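Local coordinates for protein alkaline serine protease AL20 (Nesterenkonia abyssinica, PDB 3CP7) that cleaves peptide bonds as a secreted, trypsin-like alkaline serine protease, probably through a Ser-His-Asp charge relay, at residues G129-A134 with E140-H145; Q119-Y124 with G200-S205; G49-N54 with E74-S79; C23-V28 with F55-A60. All blocks are in the same frame, centred on the assembly; numbering follows the deposited sequence.

Interaction 1: residues G129-A134 with E140-H145; sequences GYPAAA and ELHSCH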
loop_
_atom_site.group_PDB
_atom_site.type_symbol
_atom_site.label_atom_id
_atom_site.label_comp_id
_atom_site.label_asym_id
_atom_site.label_seq_id
_atom_site.Cartn_x
_atom_site.Cartn_y
_atom_site.Cartn_z
ATOM N N GLY A 129 -17.493 -15.420 9.452
ATOM C CA GLY A 129 -16.933 -15.706 8.144
ATOM C C GLY A 129 -17.714 -16.750 7.392
ATOM O O GLY A 129 -18.734 -17.260 7.893
ATOM N N TYR A 130 -17.224 -17.061 6.196
ATOM C CA TYR A 130 -17.800 -18.061 5.313
ATOM C C TYR A 130 -16.843 -19.245 5.148
ATOM O O TYR A 130 -16.248 -19.423 4.080
ATOM C CB TYR A 130 -18.132 -17.438 3.961
ATOM C CG TYR A 130 -19.341 -16.536 4.012
ATOM C CD1 TYR A 130 -19.230 -15.197 4.409
ATOM C CD2 TYR A 130 -20.603 -17.028 3.692
ATOM C CE1 TYR A 130 -20.337 -14.369 4.468
ATOM C CE2 TYR A 130 -21.726 -16.207 3.751
ATOM C CZ TYR A 130 -21.584 -14.876 4.130
ATOM O OH TYR A 130 -22.682 -14.051 4.184
ATOM N N PRO A 131 -16.720 -20.075 6.195
ATOM C CA PRO A 131 -15.803 -21.215 6.086
ATOM C C PRO A 131 -16.270 -22.155 4.974
ATOM O O PRO A 131 -17.478 -22.368 4.802
ATOM C CB PRO A 131 -15.908 -21.889 7.459
ATOM C CG PRO A 131 -17.240 -21.459 7.993
ATOM C CD PRO A 131 -17.424 -20.052 7.491
ATOM N N ALA A 132 -15.317 -22.703 4.223
ATOM C CA ALA A 132 -15.633 -23.454 3.015
ATOM C C ALA A 132 -15.115 -24.890 3.016
ATOM O O ALA A 132 -15.472 -25.670 2.137
ATOM C CB ALA A 132 -15.146 -22.699 1.774
ATOM N N ALA A 133 -14.281 -25.236 3.986
ATOM C CA ALA A 133 -13.798 -26.615 4.104
ATOM C C ALA A 133 -14.618 -27.383 5.132
ATOM O O ALA A 133 -15.114 -26.804 6.097
ATOM C CB ALA A 133 -12.325 -26.627 4.471
ATOM N N ALA A 134 -14.753 -28.694 4.918
ATOM C CA ALA A 134 -15.509 -29.572 5.821
ATOM C C ALA A 134 -15.223 -29.296 7.305
ATOM O O ALA A 134 -14.058 -29.133 7.687
ATOM C CB ALA A 134 -15.214 -31.044 5.490
ATOM N N GLU A 140 -22.589 -20.516 4.008
ATOM C CA GLU A 140 -23.234 -20.054 5.231
ATOM C C GLU A 140 -22.348 -19.108 6.017
ATOM O O GLU A 140 -21.122 -19.248 6.032
ATOM C CB GLU A 140 -23.587 -21.244 6.125
ATOM C CG GLU A 140 -24.541 -22.246 5.485
ATOM C CD GLU A 140 -24.972 -23.348 6.433
ATOM O OE1 GLU A 140 -24.659 -23.282 7.642
ATOM O OE2 GLU A 140 -25.649 -24.284 5.970
ATOM N N LEU A 141 -22.978 -18.155 6.687
ATOM C CA LEU A 141 -22.285 -17.307 7.641
ATOM C C LEU A 141 -22.183 -18.048 8.967
ATOM O O LEU A 141 -23.196 -18.470 9.536
ATOM C CB LEU A 141 -23.042 -15.996 7.816
ATOM C CG LEU A 141 -22.423 -14.988 8.782
ATOM C CD1 LEU A 141 -21.122 -14.413 8.215
ATOM C CD2 LEU A 141 -23.433 -13.880 9.064
ATOM N N HIS A 142 -20.955 -18.232 9.438
ATOM C CA HIS A 142 -20.713 -18.839 10.733
ATOM C C HIS A 142 -20.011 -17.877 11.676
ATOM O O HIS A 142 -19.477 -16.845 11.249
ATOM C CB HIS A 142 -19.924 -20.142 10.573
ATOM C CG HIS A 142 -20.742 -21.248 9.993
ATOM N ND1 HIS A 142 -21.492 -22.100 10.775
ATOM C CD2 HIS A 142 -20.976 -21.606 8.709
ATOM C CE1 HIS A 142 -22.132 -22.953 9.995
ATOM N NE2 HIS A 142 -21.839 -22.675 8.740
ATOM N N SER A 143 -20.015 -18.210 12.959
ATOM C CA SER A 143 -19.439 -17.341 13.976
ATOM C C SER A 143 -18.657 -18.107 15.028
ATOM O O SER A 143 -18.874 -19.315 15.229
ATOM C CB SER A 143 -20.533 -16.516 14.657
ATOM O OG SER A 143 -21.356 -17.345 15.462
ATOM N N CYS A 144 -17.780 -17.374 15.704
ATOM C CA CYS A 144 -17.038 -17.851 16.869
ATOM C C CYS A 144 -17.072 -16.729 17.883
ATOM O O CYS A 144 -17.186 -15.561 17.513
ATOM C CB CYS A 144 -15.587 -18.164 16.506
ATOM S SG CYS A 144 -15.405 -19.465 15.292
ATOM N N HIS A 145 -16.979 -17.082 19.160
ATOM C CA HIS A 145 -17.084 -16.112 20.231
ATOM C C HIS A 145 -16.137 -16.490 21.339
ATOM O O HIS A 145 -16.044 -17.664 21.704
ATOM C CB HIS A 145 -18.518 -16.060 20.766
ATOM C CG HIS A 145 -19.532 -15.768 19.708
ATOM N ND1 HIS A 145 -20.149 -16.752 18.967
ATOM C CD2 HIS A 145 -20.007 -14.590 19.245
ATOM C CE1 HIS A 145 -20.970 -16.189 18.095
ATOM N NE2 HIS A 145 -20.893 -14.879 18.237
HETATM O O HOH W 1 -19.989 -21.557 5.141
#

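Interaction 2: residues Q119-Y124 with G200-S205; sequences QPRGQY and GPYFGS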
loop_
_atom_site.group_PDB
_atom_site.type_symbol
_atom_site.label_atom_id
_atom_site.label_comp_id
_atom_site.label_asym_id
_atom_site.label_seq_id
_atom_site.Cartn_x
_atom_site.Cartn_y
_atom_site.Cartn_z
ATOM N N GLN A 119 -6.943 -0.481 20.652
ATOM C CA GLN A 119 -7.798 -0.908 21.746
ATOM C C GLN A 119 -7.040 -1.895 22.639
ATOM O O GLN A 119 -6.016 -2.434 22.228
ATOM C CB GLN A 119 -9.068 -1.545 21.184
ATOM C CG GLN A 119 -9.876 -0.595 20.310
ATOM C CD GLN A 119 -10.333 0.641 21.071
ATOM O OE1 GLN A 119 -11.023 0.532 22.084
ATOM N NE2 GLN A 119 -9.950 1.813 20.592
ATOM N N PRO A 120 -7.538 -2.139 23.868
ATOM C CA PRO A 120 -6.843 -3.102 24.716
ATOM C C PRO A 120 -6.744 -4.490 24.092
ATOM O O PRO A 120 -7.593 -4.881 23.284
ATOM C CB PRO A 120 -7.725 -3.155 25.971
ATOM C CG PRO A 120 -8.391 -1.830 26.009
ATOM C CD PRO A 120 -8.685 -1.530 24.562
ATOM N N ARG A 121 -5.698 -5.211 24.472
ATOM C CA ARG A 121 -5.592 -6.634 24.195
ATOM C C ARG A 121 -6.505 -7.422 25.133
ATOM O O ARG A 121 -6.886 -6.929 26.198
ATOM C CB ARG A 121 -4.137 -7.091 24.363
ATOM C CG ARG A 121 -3.177 -6.407 23.398
ATOM C CD ARG A 121 -1.731 -6.878 23.572
ATOM N NE ARG A 121 -1.523 -8.264 23.143
ATOM C CZ ARG A 121 -1.400 -8.656 21.873
ATOM N NH1 ARG A 121 -1.473 -7.767 20.898
ATOM N NH2 ARG A 121 -1.233 -9.936 21.570
ATOM N N GLY A 122 -6.857 -8.638 24.736
ATOM C CA GLY A 122 -7.582 -9.550 25.615
ATOM C C GLY A 122 -9.057 -9.259 25.760
ATOM O O GLY A 122 -9.684 -9.677 26.738
ATOM N N GLN A 123 -9.628 -8.577 24.771
ATOM C CA GLN A 123 -11.060 -8.298 24.764
ATOM C C GLN A 123 -11.875 -9.499 24.285
ATOM O O GLN A 123 -11.332 -10.447 23.719
ATOM C CB GLN A 123 -11.361 -7.099 23.866
ATOM C CG GLN A 123 -10.678 -5.802 24.279
ATOM C CD GLN A 123 -11.406 -5.097 25.390
ATOM O OE1 GLN A 123 -12.131 -4.126 25.154
ATOM N NE2 GLN A 123 -11.245 -5.594 26.609
ATOM N N TYR A 124 -13.186 -9.437 24.508
ATOM C CA TYR A 124 -14.121 -10.439 24.032
ATOM C C TYR A 124 -14.582 -10.077 22.615
ATOM O O TYR A 124 -14.929 -8.921 22.339
ATOM C CB TYR A 124 -15.330 -10.514 24.975
ATOM C CG TYR A 124 -16.335 -11.581 24.616
ATOM C CD1 TYR A 124 -16.212 -12.877 25.100
ATOM C CD2 TYR A 124 -17.414 -11.290 23.790
ATOM C CE1 TYR A 124 -17.145 -13.856 24.769
ATOM C CE2 TYR A 124 -18.340 -12.259 23.453
ATOM C CZ TYR A 124 -18.205 -13.538 23.943
ATOM O OH TYR A 124 -19.147 -14.491 23.604
ATOM N N GLY A 200 -5.926 -13.449 14.816
ATOM C CA GLY A 200 -6.181 -12.226 14.080
ATOM C C GLY A 200 -5.173 -11.182 14.480
ATOM O O GLY A 200 -4.738 -11.140 15.628
ATOM N N PRO A 201 -4.792 -10.315 13.540
ATOM C CA PRO A 201 -3.755 -9.335 13.841
ATOM C C PRO A 201 -4.225 -8.220 14.767
ATOM O O PRO A 201 -5.416 -7.868 14.780
ATOM C CB PRO A 201 -3.403 -8.768 12.459
ATOM C CG PRO A 201 -4.705 -8.898 11.684
ATOM C CD PRO A 201 -5.257 -10.224 12.138
ATOM N N TYR A 202 -3.288 -7.640 15.503
ATOM C CA TYR A 202 -3.617 -6.486 16.325
ATOM C C TYR A 202 -3.914 -5.278 15.435
ATOM O O TYR A 202 -3.124 -4.929 14.549
ATOM C CB TYR A 202 -2.491 -6.176 17.323
ATOM C CG TYR A 202 -2.843 -5.039 18.249
ATOM C CD1 TYR A 202 -2.311 -3.769 18.044
ATOM C CD2 TYR A 202 -3.742 -5.229 19.300
ATOM C CE1 TYR A 202 -2.656 -2.713 18.881
ATOM C CE2 TYR A 202 -4.090 -4.171 20.139
ATOM C CZ TYR A 202 -3.533 -2.927 19.923
ATOM O OH TYR A 202 -3.887 -1.877 20.741
ATOM N N PHE A 203 -5.054 -4.637 15.669
ATOM C CA PHE A 203 -5.378 -3.420 14.924
ATOM C C PHE A 203 -4.760 -2.221 15.646
ATOM O O PHE A 203 -5.364 -1.642 16.565
ATOM C CB PHE A 203 -6.894 -3.253 14.769
ATOM C CG PHE A 203 -7.466 -3.854 13.491
ATOM C CD1 PHE A 203 -6.821 -4.886 12.783
ATOM C CD2 PHE A 203 -8.690 -3.399 13.018
ATOM C CE1 PHE A 203 -7.383 -5.409 11.596
ATOM C CE2 PHE A 203 -9.264 -3.941 11.851
ATOM C CZ PHE A 203 -8.609 -4.940 11.147
ATOM N N GLY A 204 -3.543 -1.877 15.239
ATOM C CA GLY A 204 -2.820 -0.763 15.833
ATOM C C GLY A 204 -2.702 0.407 14.883
ATOM O O GLY A 204 -3.562 0.600 14.024
ATOM N N SER A 205 -1.617 1.162 14.999
ATOM C CA SER A 205 -1.436 2.356 14.177
ATOM C C SER A 205 -1.162 2.026 12.710
ATOM O O SER A 205 -1.485 2.819 11.824
ATOM C CB SER A 205 -0.329 3.236 14.733
ATOM O OG SER A 205 0.875 2.509 14.891
HETATM O O HOH W 2 -6.832 -2.561 18.706
#

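Interaction 3: residues G49-N54 with E74-S79; sequences GQFARN and EELVTS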
loop_
_atom_site.group_PDB
_atom_site.type_symbol
_atom_site.label_atom_id
_atom_site.label_comp_id
_atom_site.label_asym_id
_atom_site.label_seq_id
_atom_site.Cartn_x
_atom_site.Cartn_y
_atom_site.Cartn_z
ATOM N N GLY A 49 5.302 -12.347 -4.188
ATOM C CA GLY A 49 4.120 -12.637 -4.992
ATOM C C GLY A 49 3.455 -11.401 -5.564
ATOM O O GLY A 49 4.060 -10.337 -5.627
ATOM N N GLN A 50 2.205 -11.552 -5.991
ATOM C CA GLN A 50 1.458 -10.462 -6.627
ATOM C C GLN A 50 0.041 -10.343 -6.069
ATOM O O GLN A 50 -0.339 -11.100 -5.182
ATOM C CB GLN A 50 1.427 -10.648 -8.141
ATOM C CG GLN A 50 0.739 -11.926 -8.612
ATOM C CD GLN A 50 0.896 -12.175 -10.111
ATOM O OE1 GLN A 50 1.404 -11.327 -10.845
ATOM N NE2 GLN A 50 0.446 -13.341 -10.567
ATOM N N PHE A 51 -0.731 -9.387 -6.583
ATOM C CA PHE A 51 -2.108 -9.206 -6.123
ATOM C C PHE A 51 -3.038 -10.295 -6.648
ATOM O O PHE A 51 -2.810 -10.864 -7.721
ATOM C CB PHE A 51 -2.650 -7.822 -6.512
ATOM C CG PHE A 51 -2.031 -6.696 -5.741
ATOM C CD1 PHE A 51 -0.827 -6.124 -6.153
ATOM C CD2 PHE A 51 -2.630 -6.232 -4.583
ATOM C CE1 PHE A 51 -0.241 -5.080 -5.435
ATOM C CE2 PHE A 51 -2.065 -5.190 -3.854
ATOM C CZ PHE A 51 -0.868 -4.605 -4.281
ATOM N N ALA A 52 -4.080 -10.585 -5.874
ATOM C CA ALA A 52 -5.152 -11.461 -6.309
ATOM C C ALA A 52 -5.832 -10.859 -7.536
ATOM O O ALA A 52 -5.843 -9.639 -7.733
ATOM C CB ALA A 52 -6.167 -11.635 -5.177
ATOM N N ARG A 53 -6.393 -11.727 -8.367
ATOM C CA ARG A 53 -7.121 -11.289 -9.542
ATOM C C ARG A 53 -8.600 -11.538 -9.347
ATOM O O ARG A 53 -8.997 -12.457 -8.630
ATOM C CB ARG A 53 -6.609 -12.023 -10.780
ATOM C CG ARG A 53 -5.208 -11.588 -11.188
ATOM C CD ARG A 53 -4.762 -12.257 -12.477
ATOM N NE ARG A 53 -3.979 -13.468 -12.235
ATOM C CZ ARG A 53 -4.436 -14.713 -12.351
ATOM N NH1 ARG A 53 -5.697 -14.952 -12.704
ATOM N NH2 ARG A 53 -3.620 -15.728 -12.112
ATOM N N ASN A 54 -9.414 -10.692 -9.965
ATOM C CA ASN A 54 -10.869 -10.839 -9.943
ATOM C C ASN A 54 -11.462 -10.981 -8.545
ATOM O O ASN A 54 -12.347 -11.810 -8.297
ATOM C CB ASN A 54 -11.298 -11.979 -10.864
ATOM C CG ASN A 54 -10.898 -11.728 -12.302
ATOM O OD1 ASN A 54 -10.860 -10.582 -12.760
ATOM N ND2 ASN A 54 -10.581 -12.789 -13.014
ATOM N N GLU A 74 -11.691 -2.417 -7.165
ATOM C CA GLU A 74 -10.928 -1.500 -8.007
ATOM C C GLU A 74 -9.518 -1.275 -7.481
ATOM O O GLU A 74 -8.577 -1.199 -8.264
ATOM C CB GLU A 74 -11.646 -0.167 -8.156
ATOM C CG GLU A 74 -12.926 -0.281 -8.952
ATOM C CD GLU A 74 -13.479 1.056 -9.400
ATOM O OE1 GLU A 74 -13.237 2.082 -8.722
ATOM O OE2 GLU A 74 -14.172 1.072 -10.439
ATOM N N GLU A 75 -9.383 -1.152 -6.160
ATOM C CA GLU A 75 -8.069 -1.019 -5.523
ATOM C C GLU A 75 -7.948 -2.000 -4.371
ATOM O O GLU A 75 -8.711 -1.933 -3.405
ATOM C CB GLU A 75 -7.818 0.389 -4.973
ATOM C CG GLU A 75 -7.568 1.465 -6.026
ATOM C CD GLU A 75 -8.827 2.191 -6.434
ATOM O OE1 GLU A 75 -9.873 2.032 -5.769
ATOM O OE2 GLU A 75 -8.766 2.933 -7.440
ATOM N N LEU A 76 -6.985 -2.907 -4.483
ATOM C CA LEU A 76 -6.595 -3.766 -3.374
ATOM C C LEU A 76 -5.499 -3.049 -2.606
ATOM O O LEU A 76 -4.500 -2.607 -3.203
ATOM C CB LEU A 76 -6.111 -5.113 -3.902
ATOM C CG LEU A 76 -7.122 -5.819 -4.817
ATOM C CD1 LEU A 76 -6.506 -7.035 -5.492
ATOM C CD2 LEU A 76 -8.373 -6.201 -4.036
ATOM N N VAL A 77 -5.707 -2.892 -1.297
ATOM C CA VAL A 77 -4.805 -2.119 -0.435
ATOM C C VAL A 77 -4.264 -3.029 0.661
ATOM O O VAL A 77 -4.910 -3.257 1.697
ATOM C CB VAL A 77 -5.500 -0.877 0.173
ATOM C CG1 VAL A 77 -4.489 -0.001 0.915
ATOM C CG2 VAL A 77 -6.220 -0.052 -0.922
ATOM N N THR A 78 -3.085 -3.575 0.402
ATOM C CA THR A 78 -2.423 -4.488 1.317
ATOM C C THR A 78 -1.526 -3.740 2.310
ATOM O O THR A 78 -1.002 -2.676 1.989
ATOM C CB THR A 78 -1.591 -5.521 0.509
ATOM O OG1 THR A 78 -0.928 -6.406 1.409
ATOM C CG2 THR A 78 -0.552 -4.846 -0.403
ATOM N N SER A 79 -1.345 -4.290 3.511
ATOM C CA SER A 79 -0.328 -3.760 4.403
ATOM C C SER A 79 1.040 -3.960 3.754
ATOM O O SER A 79 1.228 -4.896 2.958
ATOM C CB SER A 79 -0.364 -4.459 5.756
ATOM O OG SER A 79 0.225 -5.737 5.650
#

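Interaction 4: residues C23-V28 with F55-A60; sequences CSANIV and FVFAPA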
loop_
_atom_site.group_PDB
_atom_site.type_symbol
_atom_site.label_atom_id
_atom_site.label_comp_id
_atom_site.label_asym_id
_atom_site.label_seq_id
_atom_site.Cartn_x
_atom_site.Cartn_y
_atom_site.Cartn_z
ATOM N N CYS A 23 -12.697 -16.272 0.441
ATOM C CA CYS A 23 -12.356 -15.613 1.705
ATOM C C CYS A 23 -13.636 -14.959 2.233
ATOM O O CYS A 23 -14.746 -15.265 1.760
ATOM C CB CYS A 23 -11.232 -14.578 1.500
ATOM S SG CYS A 23 -9.543 -15.157 1.872
ATOM N N SER A 24 -13.485 -14.063 3.205
ATOM C CA SER A 24 -14.604 -13.304 3.749
ATOM C C SER A 24 -14.138 -11.860 3.899
ATOM O O SER A 24 -12.941 -11.571 3.831
ATOM C CB SER A 24 -15.006 -13.890 5.102
ATOM O OG SER A 24 -15.371 -15.265 4.993
ATOM N N ALA A 25 -15.086 -10.947 4.102
ATOM C CA ALA A 25 -14.759 -9.540 4.311
ATOM C C ALA A 25 -15.941 -8.822 4.937
ATOM O O ALA A 25 -17.002 -9.412 5.144
ATOM C CB ALA A 25 -14.370 -8.876 2.994
ATOM N N ASN A 26 -15.764 -7.532 5.209
ATOM C CA ASN A 26 -16.787 -6.768 5.894
ATOM C C ASN A 26 -16.752 -5.306 5.499
ATOM O O ASN A 26 -15.692 -4.705 5.502
ATOM C CB ASN A 26 -16.592 -6.907 7.408
ATOM C CG ASN A 26 -17.720 -6.270 8.209
ATOM O OD1 ASN A 26 -18.889 -6.631 8.047
ATOM N ND2 ASN A 26 -17.371 -5.323 9.081
ATOM N N ILE A 27 -17.917 -4.734 5.187
ATOM C CA ILE A 27 -18.001 -3.303 4.888
ATOM C C ILE A 27 -17.761 -2.493 6.157
ATOM O O ILE A 27 -18.493 -2.635 7.143
ATOM C CB ILE A 27 -19.371 -2.886 4.289
ATOM C CG1 ILE A 27 -19.712 -3.729 3.058
ATOM C CG2 ILE A 27 -19.361 -1.392 3.944
ATOM C CD1 ILE A 27 -21.148 -3.516 2.542
ATOM N N VAL A 28 -16.733 -1.649 6.122
ATOM C CA VAL A 28 -16.431 -0.742 7.230
ATOM C C VAL A 28 -16.727 0.688 6.794
ATOM O O VAL A 28 -16.558 1.037 5.624
ATOM C CB VAL A 28 -14.968 -0.887 7.737
ATOM C CG1 VAL A 28 -14.813 -2.227 8.468
ATOM C CG2 VAL A 28 -13.938 -0.718 6.595
ATOM N N PHE A 55 -10.959 -10.149 -7.636
ATOM C CA PHE A 55 -11.479 -10.064 -6.280
ATOM C C PHE A 55 -12.897 -9.520 -6.329
ATOM O O PHE A 55 -13.136 -8.417 -6.832
ATOM C CB PHE A 55 -10.572 -9.163 -5.436
ATOM C CG PHE A 55 -10.947 -9.074 -3.970
ATOM C CD1 PHE A 55 -10.146 -9.674 -3.007
ATOM C CD2 PHE A 55 -12.049 -8.332 -3.557
ATOM C CE1 PHE A 55 -10.454 -9.569 -1.648
ATOM C CE2 PHE A 55 -12.377 -8.214 -2.202
ATOM C CZ PHE A 55 -11.572 -8.841 -1.245
ATOM N N VAL A 56 -13.824 -10.302 -5.788
ATOM C CA VAL A 56 -15.236 -9.937 -5.777
ATOM C C VAL A 56 -15.816 -10.138 -4.375
ATOM O O VAL A 56 -15.497 -11.116 -3.711
ATOM C CB VAL A 56 -16.016 -10.793 -6.820
ATOM C CG1 VAL A 56 -17.496 -10.749 -6.589
ATOM C CG2 VAL A 56 -15.694 -10.341 -8.237
ATOM N N PHE A 57 -16.684 -9.218 -3.968
ATOM C CA PHE A 57 -17.295 -9.231 -2.646
ATOM C C PHE A 57 -18.803 -9.379 -2.786
ATOM O O PHE A 57 -19.423 -8.655 -3.563
ATOM C CB PHE A 57 -16.974 -7.924 -1.913
ATOM C CG PHE A 57 -17.628 -7.799 -0.548
ATOM C CD1 PHE A 57 -18.600 -6.823 -0.316
ATOM C CD2 PHE A 57 -17.248 -8.635 0.508
ATOM C CE1 PHE A 57 -19.182 -6.694 0.943
ATOM C CE2 PHE A 57 -17.827 -8.504 1.765
ATOM C CZ PHE A 57 -18.811 -7.541 1.974
ATOM N N ALA A 58 -19.372 -10.323 -2.042
ATOM C CA ALA A 58 -20.808 -10.615 -2.089
ATOM C C ALA A 58 -21.439 -10.375 -0.720
ATOM O O ALA A 58 -21.420 -11.262 0.138
ATOM C CB ALA A 58 -21.040 -12.056 -2.540
ATOM N N PRO A 59 -21.996 -9.169 -0.506
ATOM C CA PRO A 59 -22.618 -8.870 0.788
ATOM C C PRO A 59 -23.779 -9.808 1.090
ATOM O O PRO A 59 -24.591 -10.100 0.203
ATOM C CB PRO A 59 -23.145 -7.435 0.625
ATOM C CG PRO A 59 -22.563 -6.912 -0.624
ATOM C CD PRO A 59 -22.042 -8.037 -1.447
ATOM N N ALA A 60 -23.859 -10.281 2.328
ATOM C CA ALA A 60 -24.991 -11.103 2.778
ATOM C C ALA A 60 -25.172 -12.385 1.957
ATOM O O ALA A 60 -26.287 -12.908 1.845
ATOM C CB ALA A 60 -26.302 -10.272 2.795
#

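Interaction 1: residues G129-A134 with E140-H145
Tyr130 lies against the backbone of Glu140 and Leu141. Its CB is 4.1 Å from Glu140 O. CG is beside the backbone N and anti to the carbonyl carbon (chi1 -73°), which swings the ring toward the 140-145 segment. CD2 then comes to 3.3 Å from Glu140 O. CE2 rests near the peptide joining Glu140 to Leu141, and Leu141 CA sits over one ring face, toward the rim. On the other branch Tyr130 CE1 touches Leu141 CD1 at 3.8 Å. The tip, OH, passes Leu141 CB and is hydrogen-bonded to Tyr61 O, which ties the ring to the loop that follows strand 55-59.

The two segments flank the turn between strands 124-129 and 142-150, a beta hairpin of the C-terminal sheet of this trypsin-like fold. Gly129 and His142 form an antiparallel hydrogen-bonded pair there. His142 N gives a nearly straight bond to Gly129 O, 2.9 Å long. The return bond, Gly129 N to His142 O, is more bent, at 154° about the hydrogen. Two residues on from Gly129, Pro131 CG meets His142 CD2 at 3.8 Å, the two side chains crossing at about a right angle. Phe136 packs edge-to-face with the same imidazole. One water bridges the two segments beyond the paired residues: it donates to Pro131 O and accepts from Glu140 N at 3.0 Å.

Interaction 2: residues Q119-Y124 with G200-S205
Tyr202 reaches across to Gln119 and Arg121 and has the most surface buried by the contact. Its CG is anti to the backbone N (chi1 -176°), and this sends the ring out toward the 119-124 segment. The hydroxyl ends there as a donor to Gln119 O, with OH and O 2.7 Å apart. The acceptor lies at the ring edge, in the ring plane, so Tyr202 CE2 is also near it, 3.3 Å from Gln119 O. The C=O...donor angle is 140°, and the hydroxyl is tilted out of the carbonyl plane.

Gln119 has its backbone in the contact, while its amide NE2 bonds back to Phe117 O. Gln119 N donates to a water at 2.9 Å, and the same water lies 2.8 Å from Phe203 O, a likely second link between the segments. The two segments are loops at the surface of the trypsin-like fold. One leads into strand 124-129. The other connects strand 197-200 to the C-terminal helix 205-214, with Gly204 at its N-cap.

Arg121 borders the ring from another direction. Its chain bends at chi3, and Arg121 NH1 comes within 3.8 Å of Tyr202 CD2, the guanidinium and ring planes standing 41° apart. Further back, Arg121 CG passes Tyr202 CE2 at 4.1 Å. The guanidinium itself is held by Ser156 O, bonded to NH1, and Thr157 O, bonded to NH2.

Interaction 3: residues G49-N54 with E74-S79
Phe51 and Leu76 make the main apolar contact, their side chains sliding past each other in opposite directions. Phe51 CD2 lies 3.7 Å from Leu76 CB, and Leu76 CD1 is also close to the ring. Phe51 has CG beside the backbone N and anti to the carbonyl carbon (chi1 -71°), which carries the ring on to Thr78. There Phe51 CE2 meets the methyl Thr78 CG2 at 3.8 Å, with CZ only slightly farther off. Replacing Phe51 by an alanine is likely to open a gap beside Leu76 CB and leave the Thr78 methyl without its aromatic neighbour.

Side chains also meet backbone oxygens. Phe51 CE2 is 3.6 Å from Leu76 O. In the reverse direction, Leu76 CD1 reaches 3.5 Å from Ala52 O. No hydrogen bond joins the two segments; their direct contact is van der Waals packing. His44 packs edge-to-face with the Phe51 ring, and Leu43 touches both Leu76 and Thr78.

Polar and charged bonds lead outward instead. Glu75 OE2 forms a salt bridge with Arg85 of the second subunit, Leu76 N is hydrogen-bonded to Asn84 of that subunit, and Phe51 makes backbone hydrogen bonds to it. The loop 49-54 and strand 71-78, which carries a classic beta bulge where Glu74 and Glu75 both face Val96, belong to the N-terminal barrel of a trypsin-like protease, here part of the interface with the second subunit.

Interaction 4: residues C23-V28 with F55-A60
Strands 23-27 and 55-59 cross at 64°, their short axes 7.9 Å apart at closest approach. The nearest alpha carbons, those of Ala25 and Phe57, are 7.4 Å apart. No hydrogen bond joins the two strands, and side chains fill the distance between them.

Phe57 does most of the filling. Its CG is anti to the backbone N (chi1 177°), which carries the ring over to the other strand. The CD2-CE2 branch meets Ala25: Phe57 CE2 is 3.7 Å from Ala25 CB, and CD2 is close to the same methyl. Ala25 O approaches the edge of the ring near its plane, 3.6 Å from Phe57 CE2.

Both strands belong to the closed antiparallel barrel that forms the N-terminal half of the trypsin-like fold. They are not neighbours in its sheet order, so they meet across the barrel interior. Val36 of strand 35-38 touches Ala25, Ile27 and Phe57, adding a third strand to this core.

The CE1 branch meets Ile27. Ile27 CG1 lies 3.7 Å from Phe57 CE1, and Ile27 CD1 is 4.1 Å from Phe57 CE1. The two side chains cross at about a right angle. A serine in place of Phe57 would probably open a gap between Ala25 and Ile27 and put a buried hydroxyl among apolar groups. Within its own strand, Phe57 has Pro59 N over one ring face, toward the rim. Val105 and Val109 of helix 105-109 also touch Ile27. The disulfide of Cys23 with Cys42 ties this strand to the chain beyond strand 35-38.

Interactions 3 and 4 lie in the N-terminal barrel, their centres about 14 Å apart. They interleave along the chain and touch where Leu76 packs on Phe55, since strands 55-59 and 71-78 are sheet neighbours. Both close before interaction 1 opens. Interaction 1 belongs to the C-terminal sheet and falls, in sequence, between the two segments of interaction 2. These two touch through His145 and Tyr124. Interaction 1 meets interaction 4 through a probable hydrogen bond between Tyr130 N and Ser24 OG, joining the end of strand 124-129 to strand 19-27 of the barrel. The two halves, between which the catalytic residues of trypsin-like proteases lie, are thus tied to each other. Interaction 3 alone reaches the second subunit.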